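Local structure of fusolin (Anomala cuprea entomopoxvirus, 4YN1) at residues Lys44-Ser47 with Ser51-Gln54; Asn76-Cys81 with Pro146-Val151; Phe138-Ile143 with Val178-Arg183; Val200-Arg205 with Phe209-Arg214. The protein forms the intracellular spindle micro-crystals that enhance the virulence of its virus, and probably acts on chitin as a member of the lytic polysaccharide monooxygenase family. All coordinates share one frame; numbering follows the deposited sequence.

Contact 1: Lys44-Ser47 with Ser51-Gln54; sequences KVLS and STSQ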
loop_
_atom_site.group_PDB
_atom_site.type_symbol
_atom_site.label_atom_id
_atom_site.label_comp_id
_atom_site.label_asym_id
_atom_site.label_seq_id
_atom_site.Cartn_x
_atom_site.Cartn_y
_atom_site.Cartn_z
ATOM N N LYS A 44 5.985 -7.153 19.426
ATOM C CA LYS A 44 5.027 -6.345 20.189
ATOM C C LYS A 44 4.188 -7.270 21.086
ATOM O O LYS A 44 3.996 -6.970 22.267
ATOM C CB LYS A 44 4.107 -5.556 19.252
ATOM C CG LYS A 44 3.147 -4.584 19.903
ATOM C CD LYS A 44 2.488 -3.722 18.816
ATOM C CE LYS A 44 1.272 -2.973 19.286
ATOM N NZ LYS A 44 0.687 -2.178 18.174
ATOM N N VAL A 45 3.711 -8.395 20.545
ATOM C CA VAL A 45 2.897 -9.304 21.342
ATOM C C VAL A 45 3.710 -9.883 22.514
ATOM O O VAL A 45 3.195 -9.926 23.626
ATOM C CB VAL A 45 2.247 -10.408 20.488
ATOM C CG1 VAL A 45 1.620 -11.496 21.368
ATOM C CG2 VAL A 45 1.215 -9.812 19.537
ATOM N N LEU A 46 4.946 -10.322 22.261
ATOM C CA LEU A 46 5.816 -10.865 23.315
ATOM C C LEU A 46 6.080 -9.819 24.376
ATOM O O LEU A 46 6.073 -10.155 25.557
ATOM C CB LEU A 46 7.152 -11.343 22.763
ATOM C CG LEU A 46 7.102 -12.522 21.849
ATOM C CD1 LEU A 46 8.468 -12.846 21.369
ATOM C CD2 LEU A 46 6.436 -13.720 22.513
ATOM N N SER A 47 6.283 -8.545 23.966
ATOM C CA SER A 47 6.523 -7.449 24.918
ATOM C C SER A 47 5.325 -7.171 25.824
ATOM O O SER A 47 5.522 -6.624 26.904
ATOM C CB SER A 47 6.954 -6.168 24.198
ATOM O OG SER A 47 5.869 -5.443 23.641
ATOM N N SER A 51 2.320 -15.274 24.604
ATOM C CA SER A 51 3.168 -16.426 24.332
ATOM C C SER A 51 3.674 -16.334 22.905
ATOM O O SER A 51 3.144 -15.554 22.101
ATOM C CB SER A 51 2.367 -17.717 24.470
ATOM O OG SER A 51 1.199 -17.661 23.673
ATOM N N THR A 52 4.649 -17.181 22.581
ATOM C CA THR A 52 5.195 -17.298 21.231
ATOM C C THR A 52 4.079 -17.712 20.255
ATOM O O THR A 52 4.083 -17.245 19.118
ATOM C CB THR A 52 6.363 -18.281 21.205
ATOM O OG1 THR A 52 7.414 -17.737 21.995
ATOM C CG2 THR A 52 6.877 -18.533 19.795
ATOM N N SER A 53 3.133 -18.582 20.700
ATOM C CA SER A 53 2.016 -19.009 19.852
ATOM C C SER A 53 1.104 -17.831 19.552
ATOM O O SER A 53 0.660 -17.683 18.421
ATOM C CB SER A 53 1.211 -20.117 20.525
ATOM O OG SER A 53 1.996 -21.294 20.499
ATOM N N GLN A 54 0.804 -17.021 20.571
ATOM C CA GLN A 54 -0.040 -15.842 20.407
ATOM C C GLN A 54 0.654 -14.813 19.495
ATOM O O GLN A 54 -0.005 -14.175 18.680
ATOM C CB GLN A 54 -0.349 -15.192 21.760
ATOM C CG GLN A 54 -1.394 -15.967 22.571
ATOM C CD GLN A 54 -1.581 -15.390 23.954
ATOM O OE1 GLN A 54 -0.623 -15.145 24.659
ATOM N NE2 GLN A 54 -2.808 -15.105 24.362
#

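Contact 2: Asn76-Cys81 with Pro146-Val151; sequences NFRDIC and PSYFEV. With NAG (2-acetamido-2-deoxy-beta-D-glucopyranose), chain B; NAG (2-acetamido-2-deoxy-beta-D-glucopyranose), chain C.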
loop_
_atom_site.group_PDB
_atom_site.type_symbol
_atom_site.label_atom_id
_atom_site.label_comp_id
_atom_site.label_asym_id
_atom_site.label_seq_id
_atom_site.Cartn_x
_atom_site.Cartn_y
_atom_site.Cartn_z
ATOM N N ASN A 76 -21.776 7.629 8.915
ATOM C CA ASN A 76 -21.135 8.881 8.495
ATOM C C ASN A 76 -19.957 8.663 7.494
ATOM O O ASN A 76 -19.159 9.580 7.302
ATOM C CB ASN A 76 -20.601 9.600 9.735
ATOM C CG ASN A 76 -21.663 9.931 10.753
ATOM O OD1 ASN A 76 -22.774 10.302 10.392
ATOM N ND2 ASN A 76 -21.329 9.862 12.039
ATOM N N PHE A 77 -19.834 7.459 6.901
ATOM C CA PHE A 77 -18.743 7.093 5.984
ATOM C C PHE A 77 -18.425 8.076 4.847
ATOM O O PHE A 77 -17.288 8.081 4.382
ATOM C CB PHE A 77 -18.985 5.675 5.379
ATOM C CG PHE A 77 -20.228 5.546 4.541
ATOM C CD1 PHE A 77 -20.220 5.884 3.198
ATOM C CD2 PHE A 77 -21.392 5.024 5.079
ATOM C CE1 PHE A 77 -21.392 5.817 2.443
ATOM C CE2 PHE A 77 -22.555 4.945 4.321
ATOM C CZ PHE A 77 -22.554 5.370 3.023
ATOM N N ARG A 78 -19.414 8.837 4.324
ATOM C CA ARG A 78 -19.162 9.758 3.215
ATOM C C ARG A 78 -18.306 10.943 3.610
ATOM O O ARG A 78 -17.738 11.596 2.733
ATOM C CB ARG A 78 -20.467 10.316 2.627
ATOM C CG ARG A 78 -21.317 9.235 1.972
ATOM C CD ARG A 78 -22.661 9.729 1.520
ATOM N NE ARG A 78 -23.581 8.640 1.146
ATOM C CZ ARG A 78 -24.378 7.969 1.979
ATOM N NH1 ARG A 78 -24.386 8.248 3.284
ATOM N NH2 ARG A 78 -25.166 7.005 1.519
ATOM N N ASP A 79 -18.294 11.269 4.886
ATOM C CA ASP A 79 -17.584 12.428 5.416
ATOM C C ASP A 79 -16.140 12.083 5.680
ATOM O O ASP A 79 -15.852 11.439 6.669
ATOM C CB ASP A 79 -18.295 12.910 6.698
ATOM C CG ASP A 79 -17.695 14.175 7.300
ATOM O OD1 ASP A 79 -16.772 14.754 6.673
ATOM O OD2 ASP A 79 -18.120 14.563 8.403
ATOM N N ILE A 80 -15.231 12.525 4.821
ATOM C CA ILE A 80 -13.800 12.232 5.006
ATOM C C ILE A 80 -13.246 12.771 6.332
ATOM O O ILE A 80 -12.389 12.122 6.934
ATOM C CB ILE A 80 -12.966 12.641 3.759
ATOM C CG1 ILE A 80 -11.646 11.828 3.654
ATOM C CG2 ILE A 80 -12.731 14.152 3.701
ATOM C CD1 ILE A 80 -11.824 10.369 3.332
ATOM N N CYS A 81 -13.809 13.874 6.879
ATOM C CA CYS A 81 -13.364 14.372 8.192
ATOM C C CYS A 81 -13.646 13.370 9.298
ATOM O O CYS A 81 -12.816 13.180 10.183
ATOM C CB CYS A 81 -14.004 15.720 8.495
ATOM S SG CYS A 81 -13.556 16.993 7.307
ATOM N N PRO A 146 -23.949 -1.869 -2.788
ATOM C CA PRO A 146 -23.308 -0.718 -3.438
ATOM C C PRO A 146 -22.040 -0.258 -2.714
ATOM O O PRO A 146 -21.920 -0.414 -1.502
ATOM C CB PRO A 146 -24.414 0.351 -3.385
ATOM C CG PRO A 146 -25.131 0.057 -2.136
ATOM C CD PRO A 146 -25.163 -1.453 -2.053
ATOM N N SER A 147 -21.106 0.301 -3.465
ATOM C CA SER A 147 -19.845 0.756 -2.901
ATOM C C SER A 147 -19.205 1.741 -3.844
ATOM O O SER A 147 -19.652 1.890 -4.988
ATOM C CB SER A 147 -18.912 -0.443 -2.682
ATOM O OG SER A 147 -18.497 -0.944 -3.944
ATOM N N TYR A 148 -18.117 2.379 -3.393
ATOM C CA TYR A 148 -17.387 3.327 -4.210
ATOM C C TYR A 148 -15.920 3.330 -3.834
ATOM O O TYR A 148 -15.545 2.773 -2.810
ATOM C CB TYR A 148 -17.991 4.745 -4.164
ATOM C CG TYR A 148 -17.855 5.425 -2.820
ATOM C CD1 TYR A 148 -18.602 5.006 -1.731
ATOM C CD2 TYR A 148 -16.991 6.505 -2.641
ATOM C CE1 TYR A 148 -18.560 5.677 -0.522
ATOM C CE2 TYR A 148 -16.860 7.122 -1.395
ATOM C CZ TYR A 148 -17.678 6.724 -0.345
ATOM O OH TYR A 148 -17.590 7.252 0.912
ATOM N N PHE A 149 -15.110 3.860 -4.705
ATOM C CA PHE A 149 -13.656 3.924 -4.525
ATOM C C PHE A 149 -13.177 5.348 -4.458
ATOM O O PHE A 149 -13.568 6.165 -5.298
ATOM C CB PHE A 149 -12.922 3.278 -5.709
ATOM C CG PHE A 149 -12.952 1.772 -5.714
ATOM C CD1 PHE A 149 -13.995 1.090 -6.311
ATOM C CD2 PHE A 149 -11.972 1.040 -5.063
ATOM C CE1 PHE A 149 -14.029 -0.307 -6.315
ATOM C CE2 PHE A 149 -12.007 -0.360 -5.055
ATOM C CZ PHE A 149 -13.011 -1.027 -5.719
ATOM N N GLU A 150 -12.240 5.605 -3.549
ATOM C CA GLU A 150 -11.471 6.824 -3.488
ATOM C C GLU A 150 -9.993 6.442 -3.574
ATOM O O GLU A 150 -9.586 5.441 -2.971
ATOM C CB GLU A 150 -11.702 7.556 -2.155
ATOM C CG GLU A 150 -13.083 8.186 -2.101
ATOM C CD GLU A 150 -13.417 8.888 -0.802
ATOM O OE1 GLU A 150 -12.638 8.760 0.169
ATOM O OE2 GLU A 150 -14.504 9.506 -0.725
ATOM N N VAL A 151 -9.221 7.196 -4.349
ATOM C CA VAL A 151 -7.792 6.977 -4.453
ATOM C C VAL A 151 -7.059 8.248 -4.133
ATOM O O VAL A 151 -7.416 9.314 -4.625
ATOM C CB VAL A 151 -7.354 6.416 -5.809
ATOM C CG1 VAL A 151 -5.882 6.033 -5.766
ATOM C CG2 VAL A 151 -8.212 5.209 -6.215
HETATM C C1 NAG B . -16.570 11.479 -3.030
HETATM C C2 NAG B . -16.432 12.482 -1.889
HETATM C C3 NAG B . -17.683 12.391 -1.014
HETATM C C4 NAG B . -18.934 12.606 -1.855
HETATM C C5 NAG B . -18.935 11.634 -3.034
HETATM C C6 NAG B . -20.089 11.833 -3.994
HETATM C C7 NAG B . -14.322 13.066 -0.803
HETATM C C8 NAG B . -13.134 12.552 -0.043
HETATM N N2 NAG B . -15.246 12.167 -1.113
HETATM O O3 NAG B . -17.605 13.341 0.048
HETATM O O4 NAG B . -20.095 12.366 -1.070
HETATM O O5 NAG B . -17.731 11.831 -3.790
HETATM O O6 NAG B . -20.123 13.165 -4.495
HETATM O O7 NAG B . -14.442 14.249 -1.106
HETATM C C1 NAG C . -20.703 13.467 -0.449
HETATM C C2 NAG C . -22.199 13.171 -0.331
HETATM C C3 NAG C . -22.867 14.334 0.402
HETATM C C4 NAG C . -22.218 14.548 1.763
HETATM C C5 NAG C . -20.700 14.662 1.643
HETATM C C6 NAG C . -20.011 14.598 2.983
HETATM C C7 NAG C . -23.388 11.834 -2.040
HETATM C C8 NAG C . -23.898 11.812 -3.451
HETATM N N2 NAG C . -22.797 12.977 -1.642
HETATM O O3 NAG C . -24.238 14.001 0.597
HETATM O O4 NAG C . -22.688 15.771 2.326
HETATM O O5 NAG C . -20.176 13.575 0.863
HETATM O O6 NAG C . -18.696 15.130 2.899
HETATM O O7 NAG C . -23.528 10.876 -1.290
HETATM O O HOH W 1 -16.239 9.622 1.201
#

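Contact 3: Phe138-Ile143 with Val178-Arg183; sequences FCPTAI and VPLVNR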
loop_
_atom_site.group_PDB
_atom_site.type_symbol
_atom_site.label_atom_id
_atom_site.label_comp_id
_atom_site.label_asym_id
_atom_site.label_seq_id
_atom_site.Cartn_x
_atom_site.Cartn_y
_atom_site.Cartn_z
ATOM N N PHE A 138 -8.260 -3.629 -8.802
ATOM C CA PHE A 138 -8.590 -4.010 -7.436
ATOM C C PHE A 138 -9.249 -5.382 -7.532
ATOM O O PHE A 138 -10.158 -5.595 -8.348
ATOM C CB PHE A 138 -9.509 -2.974 -6.780
ATOM C CG PHE A 138 -9.744 -3.267 -5.331
ATOM C CD1 PHE A 138 -10.772 -4.112 -4.937
ATOM C CD2 PHE A 138 -8.962 -2.682 -4.349
ATOM C CE1 PHE A 138 -10.984 -4.391 -3.595
ATOM C CE2 PHE A 138 -9.129 -3.028 -3.017
ATOM C CZ PHE A 138 -10.176 -3.829 -2.638
ATOM N N CYS A 139 -8.755 -6.307 -6.709
ATOM C CA CYS A 139 -9.123 -7.717 -6.705
ATOM C C CYS A 139 -10.106 -8.003 -5.537
ATOM O O CYS A 139 -9.696 -8.072 -4.388
ATOM C CB CYS A 139 -7.837 -8.521 -6.602
ATOM S SG CYS A 139 -8.053 -10.312 -6.674
ATOM N N PRO A 140 -11.424 -8.037 -5.793
ATOM C CA PRO A 140 -12.394 -8.268 -4.709
ATOM C C PRO A 140 -12.478 -9.764 -4.385
ATOM O O PRO A 140 -12.533 -10.607 -5.303
ATOM C CB PRO A 140 -13.686 -7.751 -5.313
ATOM C CG PRO A 140 -13.556 -8.064 -6.738
ATOM C CD PRO A 140 -12.111 -7.979 -7.085
ATOM N N THR A 141 -12.458 -10.113 -3.109
ATOM C CA THR A 141 -12.649 -11.512 -2.677
ATOM C C THR A 141 -14.081 -11.767 -2.203
ATOM O O THR A 141 -14.417 -12.891 -1.864
ATOM C CB THR A 141 -11.590 -11.932 -1.680
ATOM O OG1 THR A 141 -11.680 -11.137 -0.514
ATOM C CG2 THR A 141 -10.194 -11.787 -2.249
ATOM N N ALA A 142 -14.884 -10.724 -2.112
ATOM C CA ALA A 142 -16.306 -10.763 -1.814
ATOM C C ALA A 142 -16.928 -9.587 -2.558
ATOM O O ALA A 142 -16.312 -8.527 -2.629
ATOM C CB ALA A 142 -16.545 -10.615 -0.317
ATOM N N ILE A 143 -18.121 -9.757 -3.090
ATOM C CA ILE A 143 -18.802 -8.696 -3.825
ATOM C C ILE A 143 -19.802 -8.019 -2.921
ATOM O O ILE A 143 -20.857 -8.558 -2.605
ATOM C CB ILE A 143 -19.441 -9.214 -5.127
ATOM C CG1 ILE A 143 -18.418 -9.925 -6.034
ATOM C CG2 ILE A 143 -20.110 -8.053 -5.888
ATOM C CD1 ILE A 143 -17.254 -9.047 -6.548
ATOM N N VAL A 178 -17.404 2.317 -9.457
ATOM C CA VAL A 178 -16.662 1.597 -10.499
ATOM C C VAL A 178 -17.416 0.304 -10.835
ATOM O O VAL A 178 -17.710 -0.446 -9.909
ATOM C CB VAL A 178 -15.227 1.262 -9.979
ATOM C CG1 VAL A 178 -14.450 0.415 -11.002
ATOM C CG2 VAL A 178 -14.457 2.547 -9.659
ATOM N N PRO A 179 -17.633 -0.024 -12.123
ATOM C CA PRO A 179 -18.329 -1.286 -12.447
ATOM C C PRO A 179 -17.433 -2.502 -12.265
ATOM O O PRO A 179 -16.243 -2.434 -12.529
ATOM C CB PRO A 179 -18.705 -1.116 -13.922
ATOM C CG PRO A 179 -17.689 -0.191 -14.475
ATOM C CD PRO A 179 -17.326 0.748 -13.344
ATOM N N LEU A 180 -18.042 -3.622 -11.862
ATOM C CA LEU A 180 -17.398 -4.918 -11.781
ATOM C C LEU A 180 -17.281 -5.469 -13.187
ATOM O O LEU A 180 -18.285 -5.566 -13.886
ATOM C CB LEU A 180 -18.240 -5.843 -10.898
ATOM C CG LEU A 180 -17.679 -7.205 -10.595
ATOM C CD1 LEU A 180 -16.414 -7.112 -9.754
ATOM C CD2 LEU A 180 -18.712 -8.048 -9.846
ATOM N N VAL A 181 -16.080 -5.831 -13.602
ATOM C CA VAL A 181 -15.791 -6.316 -14.954
ATOM C C VAL A 181 -15.056 -7.629 -14.928
ATOM O O VAL A 181 -14.472 -7.990 -13.929
ATOM C CB VAL A 181 -15.017 -5.260 -15.802
ATOM C CG1 VAL A 181 -15.866 -3.989 -16.047
ATOM C CG2 VAL A 181 -13.660 -4.902 -15.180
ATOM N N ASN A 182 -15.095 -8.368 -16.041
ATOM C CA ASN A 182 -14.324 -9.597 -16.164
ATOM C C ASN A 182 -12.837 -9.291 -16.155
ATOM O O ASN A 182 -12.390 -8.377 -16.861
ATOM C CB ASN A 182 -14.651 -10.303 -17.494
ATOM C CG ASN A 182 -16.048 -10.867 -17.489
ATOM O OD1 ASN A 182 -16.564 -11.291 -16.460
ATOM N ND2 ASN A 182 -16.713 -10.822 -18.598
ATOM N N ARG A 183 -12.063 -10.073 -15.393
ATOM C CA ARG A 183 -10.627 -9.907 -15.396
ATOM C C ARG A 183 -10.079 -10.292 -16.764
ATOM O O ARG A 183 -10.650 -11.157 -17.444
ATOM C CB ARG A 183 -9.960 -10.749 -14.300
ATOM C CG ARG A 183 -9.734 -12.204 -14.695
ATOM C CD ARG A 183 -9.197 -13.037 -13.554
ATOM N NE ARG A 183 -9.311 -14.454 -13.892
ATOM C CZ ARG A 183 -9.141 -15.464 -13.047
ATOM N NH1 ARG A 183 -8.854 -15.233 -11.774
ATOM N NH2 ARG A 183 -9.267 -16.715 -13.468
#

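Contact 4: Val200-Arg205 with Phe209-Arg214; sequences VPVPYR and FVIYVR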
loop_
_atom_site.group_PDB
_atom_site.type_symbol
_atom_site.label_atom_id
_atom_site.label_comp_id
_atom_site.label_asym_id
_atom_site.label_seq_id
_atom_site.Cartn_x
_atom_site.Cartn_y
_atom_site.Cartn_z
ATOM N N VAL A 200 -6.718 5.807 -12.896
ATOM C CA VAL A 200 -6.346 6.755 -11.870
ATOM C C VAL A 200 -5.326 7.752 -12.451
ATOM O O VAL A 200 -4.254 7.323 -12.860
ATOM C CB VAL A 200 -5.774 6.033 -10.629
ATOM C CG1 VAL A 200 -5.345 7.037 -9.547
ATOM C CG2 VAL A 200 -6.803 5.080 -10.045
ATOM N N PRO A 201 -5.628 9.062 -12.430
ATOM C CA PRO A 201 -4.645 10.067 -12.917
ATOM C C PRO A 201 -3.622 10.332 -11.827
ATOM O O PRO A 201 -3.874 11.081 -10.886
ATOM C CB PRO A 201 -5.509 11.303 -13.213
ATOM C CG PRO A 201 -6.699 11.163 -12.344
ATOM C CD PRO A 201 -6.877 9.703 -11.977
ATOM N N VAL A 202 -2.474 9.679 -11.928
ATOM C CA VAL A 202 -1.454 9.796 -10.890
ATOM C C VAL A 202 -0.569 10.994 -11.212
ATOM O O VAL A 202 -0.011 11.036 -12.310
ATOM C CB VAL A 202 -0.632 8.494 -10.771
ATOM C CG1 VAL A 202 0.442 8.631 -9.688
ATOM C CG2 VAL A 202 -1.551 7.319 -10.450
ATOM N N PRO A 203 -0.407 11.952 -10.273
ATOM C CA PRO A 203 0.471 13.085 -10.528
ATOM C C PRO A 203 1.924 12.633 -10.594
ATOM O O PRO A 203 2.361 11.703 -9.892
ATOM C CB PRO A 203 0.201 14.013 -9.319
ATOM C CG PRO A 203 -0.187 13.118 -8.233
ATOM C CD PRO A 203 -0.992 12.043 -8.922
ATOM N N TYR A 204 2.671 13.261 -11.466
ATOM C CA TYR A 204 4.083 12.975 -11.595
ATOM C C TYR A 204 4.806 13.191 -10.266
ATOM O O TYR A 204 4.520 14.132 -9.538
ATOM C CB TYR A 204 4.712 13.866 -12.669
ATOM C CG TYR A 204 6.219 13.776 -12.733
ATOM C CD1 TYR A 204 7.022 14.547 -11.895
ATOM C CD2 TYR A 204 6.848 12.972 -13.671
ATOM C CE1 TYR A 204 8.412 14.451 -11.940
ATOM C CE2 TYR A 204 8.237 12.882 -13.733
ATOM C CZ TYR A 204 9.013 13.672 -12.913
ATOM O OH TYR A 204 10.377 13.531 -12.968
ATOM N N ARG A 205 5.812 12.358 -10.035
ATOM C CA ARG A 205 6.702 12.415 -8.887
ATOM C C ARG A 205 8.083 12.017 -9.338
ATOM O O ARG A 205 8.202 11.136 -10.181
ATOM C CB ARG A 205 6.239 11.399 -7.829
ATOM C CG ARG A 205 4.874 11.693 -7.185
ATOM C CD ARG A 205 4.990 12.814 -6.207
ATOM N NE ARG A 205 3.716 13.164 -5.597
ATOM C CZ ARG A 205 2.863 14.076 -6.049
ATOM N NH1 ARG A 205 3.112 14.734 -7.183
ATOM N NH2 ARG A 205 1.757 14.348 -5.371
ATOM N N PHE A 209 6.599 7.148 -3.903
ATOM C CA PHE A 209 5.344 7.674 -3.341
ATOM C C PHE A 209 4.391 6.541 -2.982
ATOM O O PHE A 209 4.677 5.358 -3.222
ATOM C CB PHE A 209 4.700 8.654 -4.366
ATOM C CG PHE A 209 4.337 8.073 -5.717
ATOM C CD1 PHE A 209 5.270 8.009 -6.736
ATOM C CD2 PHE A 209 3.064 7.563 -5.960
ATOM C CE1 PHE A 209 4.943 7.457 -7.976
ATOM C CE2 PHE A 209 2.726 7.064 -7.214
ATOM C CZ PHE A 209 3.682 6.960 -8.195
ATOM N N VAL A 210 3.294 6.900 -2.358
ATOM C CA VAL A 210 2.291 5.931 -1.966
ATOM C C VAL A 210 0.961 6.346 -2.603
ATOM O O VAL A 210 0.610 7.553 -2.657
ATOM C CB VAL A 210 2.125 5.746 -0.432
ATOM C CG1 VAL A 210 0.920 4.861 -0.103
ATOM C CG2 VAL A 210 3.377 5.187 0.204
ATOM N N ILE A 211 0.263 5.327 -3.128
ATOM C CA ILE A 211 -1.103 5.415 -3.636
ATOM C C ILE A 211 -1.935 4.739 -2.533
ATOM O O ILE A 211 -1.607 3.623 -2.095
ATOM C CB ILE A 211 -1.326 4.751 -4.997
ATOM C CG1 ILE A 211 -0.408 5.360 -6.089
ATOM C CG2 ILE A 211 -2.811 4.783 -5.378
ATOM C CD1 ILE A 211 -0.346 4.553 -7.415
ATOM N N TYR A 212 -2.944 5.430 -2.027
ATOM C CA TYR A 212 -3.753 4.910 -0.930
ATOM C C TYR A 212 -5.152 4.726 -1.460
ATOM O O TYR A 212 -5.755 5.694 -1.937
ATOM C CB TYR A 212 -3.753 5.876 0.234
ATOM C CG TYR A 212 -4.329 5.321 1.509
ATOM C CD1 TYR A 212 -3.758 4.212 2.126
ATOM C CD2 TYR A 212 -5.311 6.008 2.202
ATOM C CE1 TYR A 212 -4.208 3.751 3.346
ATOM C CE2 TYR A 212 -5.762 5.560 3.448
ATOM C CZ TYR A 212 -5.246 4.405 3.992
ATOM O OH TYR A 212 -5.669 3.992 5.232
ATOM N N VAL A 213 -5.597 3.473 -1.501
ATOM C CA VAL A 213 -6.871 3.076 -2.080
ATOM C C VAL A 213 -7.875 2.772 -0.989
ATOM O O VAL A 213 -7.621 1.939 -0.112
ATOM C CB VAL A 213 -6.687 1.879 -3.015
ATOM C CG1 VAL A 213 -8.039 1.437 -3.594
ATOM C CG2 VAL A 213 -5.690 2.200 -4.139
ATOM N N ARG A 214 -9.061 3.366 -1.123
ATOM C CA ARG A 214 -10.148 3.171 -0.194
ATOM C C ARG A 214 -11.342 2.610 -0.976
ATOM O O ARG A 214 -11.786 3.233 -1.939
ATOM C CB ARG A 214 -10.520 4.499 0.458
ATOM C CG ARG A 214 -11.747 4.418 1.377
ATOM C CD ARG A 214 -12.101 5.795 1.903
ATOM N NE ARG A 214 -13.213 5.701 2.838
ATOM C CZ ARG A 214 -14.222 6.557 2.965
ATOM N NH1 ARG A 214 -14.239 7.684 2.277
ATOM N NH2 ARG A 214 -15.186 6.321 3.833
#

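Contact 1: Lys44-Ser47 with Ser51-Gln54
Chi1 of 169° turns CG1 of Val-45 away from its amide nitrogen, while chi1 of -66° in Leu-46 sets CG opposite the carbonyl carbon; these rotations, with an extended chi2 in Leu-46, send one methyl each from the end of helix 32-47 to the first turn of helix 52-64. Val-45 CG1 rests on the main chain of Gln-54, 3.9 Å from its carbonyl C. Leu-46 CD2 reaches the peptide between Ser-51 and Thr-52, lying 3.8 Å from Ser-51 O and 3.9 Å from Thr-52 N. The meeting is therefore methyl against backbone, with Thr-52 OG1 at its margin, 4.2 Å from Leu-46 CD2.

Within 51-54, Ser-51 and Gln-54 bond each other. Ser-51 N donates to Gln-54 OE1 at 2.9 Å, in the carbonyl plane and on a lone pair, and Gln-54 N returns a bond of 3.2 Å to Ser-51 OG. The Ser-51 hydroxyl also gives to Gln-54 OE1, from above the amide plane and at 3.3 Å. Two donors on one oxygen limit rotation of the amide. Ala-55, Ala-58 and Trp-100 pack on Val-45. The arrangement is that of consecutive helices joined by a short surface loop, the second opened by a capping box.

Contact 2: Asn76-Cys81 with Pro146-Val151
This is a water-bridged, glycan-lined contact in which the loop leading into helix 80-87 lies against strand 147-154 of the beta-sandwich core expected of the LPMO family. The direct touches are few. Tyr-148 OH meets the edge of the Phe-77 ring, nearly in its plane and 3.7 Å from Phe-77 CD1; a chi1 of 62° folds that ring back between its own backbone N and carbonyl carbon, toward the strand. Farther along, Ile-80 and Glu-150 run alongside each other, pointing opposite ways, with Ile-80 CD1 3.6 Å from Glu-150 OE1, an oxygen already engaged by the hydroxyl of Tyr-152.

The polar link runs through one water. It donates to Arg-78 O at 2.9 Å and to Glu-150 OE2 at 2.6 Å, and it lies 2.7 Å from Tyr-148 OH in a further hydrogen bond. Glu-150 OE2 has a second donor, N2 of the chain B sugar, at 2.8 Å and 160°, so the carboxylate ties water and glycan together. The acetyl methyl C8 of that sugar packs on Ile-80 CB. Arg-78 CD comes within 3.2 Å of O7 of the chain C sugar, and Phe-77 CZ sits over the centre of the Arg-78 guanidinium, 3.2 Å above its plane.

Contact 3: Phe138-Ile143 with Val178-Arg183
Leu-180 and Ile-143 reach toward each other and meet tip to tip, and their methyls make the closest part of this apolar contact. Ile-143 CD1 lies 3.7 Å from Leu-180 CD2 and 3.8 Å from Leu-180 CD1, so it sits over the fork of the leucine, about equally far from both methyls. A looser touch, Ile-143 CG2 to Leu-180 CD2 at 4.2 Å, brings the shorter isoleucine branch alongside. The leucine presents its fork this way because chi1 of -175° points CG opposite the backbone nitrogen, while chi2 of 65° fixes the turn of its two methyls. The third apolar member is Pro-140, whose ring carbon CG stands 4.3 Å from Leu-180 CD1. Altogether the two segments bury 102 Å².

The contact bridges strands that are not neighbours. In the four-stranded antiparallel sheet, strand 194-203 runs between 131-140 and 180-182, and Leu-180 with Pro-140 spans that middle strand, both side chains also resting on its Tyr-196. Ile-143, on the loop that follows strand 131-140, reaches in from beyond its end.

Backbone hydrogen bonding accounts for the spacing: Phe-138 pairs with Tyr-196, and Val-181 with Val-195, so each segment is tied to the intervening strand instead of to the other.

A covalent tie lies close by. Cys-139, one residue before Pro-140, forms a disulfide with Cys-189, joining strand 131-140 to the chain between strands 180-182 and 194-203.

Contact 4: Val200-Arg205 with Phe209-Arg214
Val-202 and Arg-205 both lie on one side of the Phe-209 ring, each near a different part of it, where the chain leaves one sheet of the beta sandwich and enters the other. Strand 194-203 belongs to the four-stranded antiparallel sheet and strand 209-217 to the mixed one, so the link between them has the character of a beta-arch: the two strands meet through side chains, not backbone pairing. The distances bear this out, Val-202 CA and Ile-211 CA being 8.5 Å apart.

Chi1 of 60° places the Phe-209 ring between the residue's own backbone N and carbonyl carbon, the crowded position, and from there its far side is carried toward the first strand. Val-202 crosses it obliquely, with CG1 3.7 Å from Phe-209 CE2 and 3.9 Å from Phe-209 CZ. On the same side of the ring plane, Arg-205 offers its aliphatic root: CB and CG of Arg-205 are each 3.7 Å from Phe-209 CD1. A bend at chi2, -75°, then turns the rest of the arginine aside, and it crosses the phenylalanine at about a right angle; the guanidinium and ring planes are 70° apart. These ring contacts across the segments are all to carbon, while the charged end has other partners.

Farther along strand 209-217, Ile-211 CD1 lies 4.3 Å from Val-202 CG2, and Val-151 of strand 147-154 packs beside Ile-211. Phe-233 meets the Phe-209 ring. Two main-chain oxygens take guanidinium N-H groups of the buried Arg-205: NH2 donates to Thr-154 O, and NH1 bonds Tyr-204 O at 2.8 Å, from above the carbonyl plane.

Overall arrangement
Contacts 2, 3 and 4 form one connected body, with centres 17 to 20 Å apart, whereas contact 1 stands off at 35 to 36 Å between centres; its nearest atoms come no closer than about 16 Å, to contact 4. Contacts 2 and 4 share neighbouring strands, and Arg-214 joins them: its NH1 forms a salt bridge with Glu-150 OE1 at 2.9 Å, and its NH2 probably bonds Phe-77 O at 2.8 Å. Phe-149 extends contact 2 into contact 3, with CE2 3.7 Å from Phe-138 CG. The bound sugars lie at contact 2, whereas in contact 4 the side chain of Ile-211 is about 14 Å from a bound NAG.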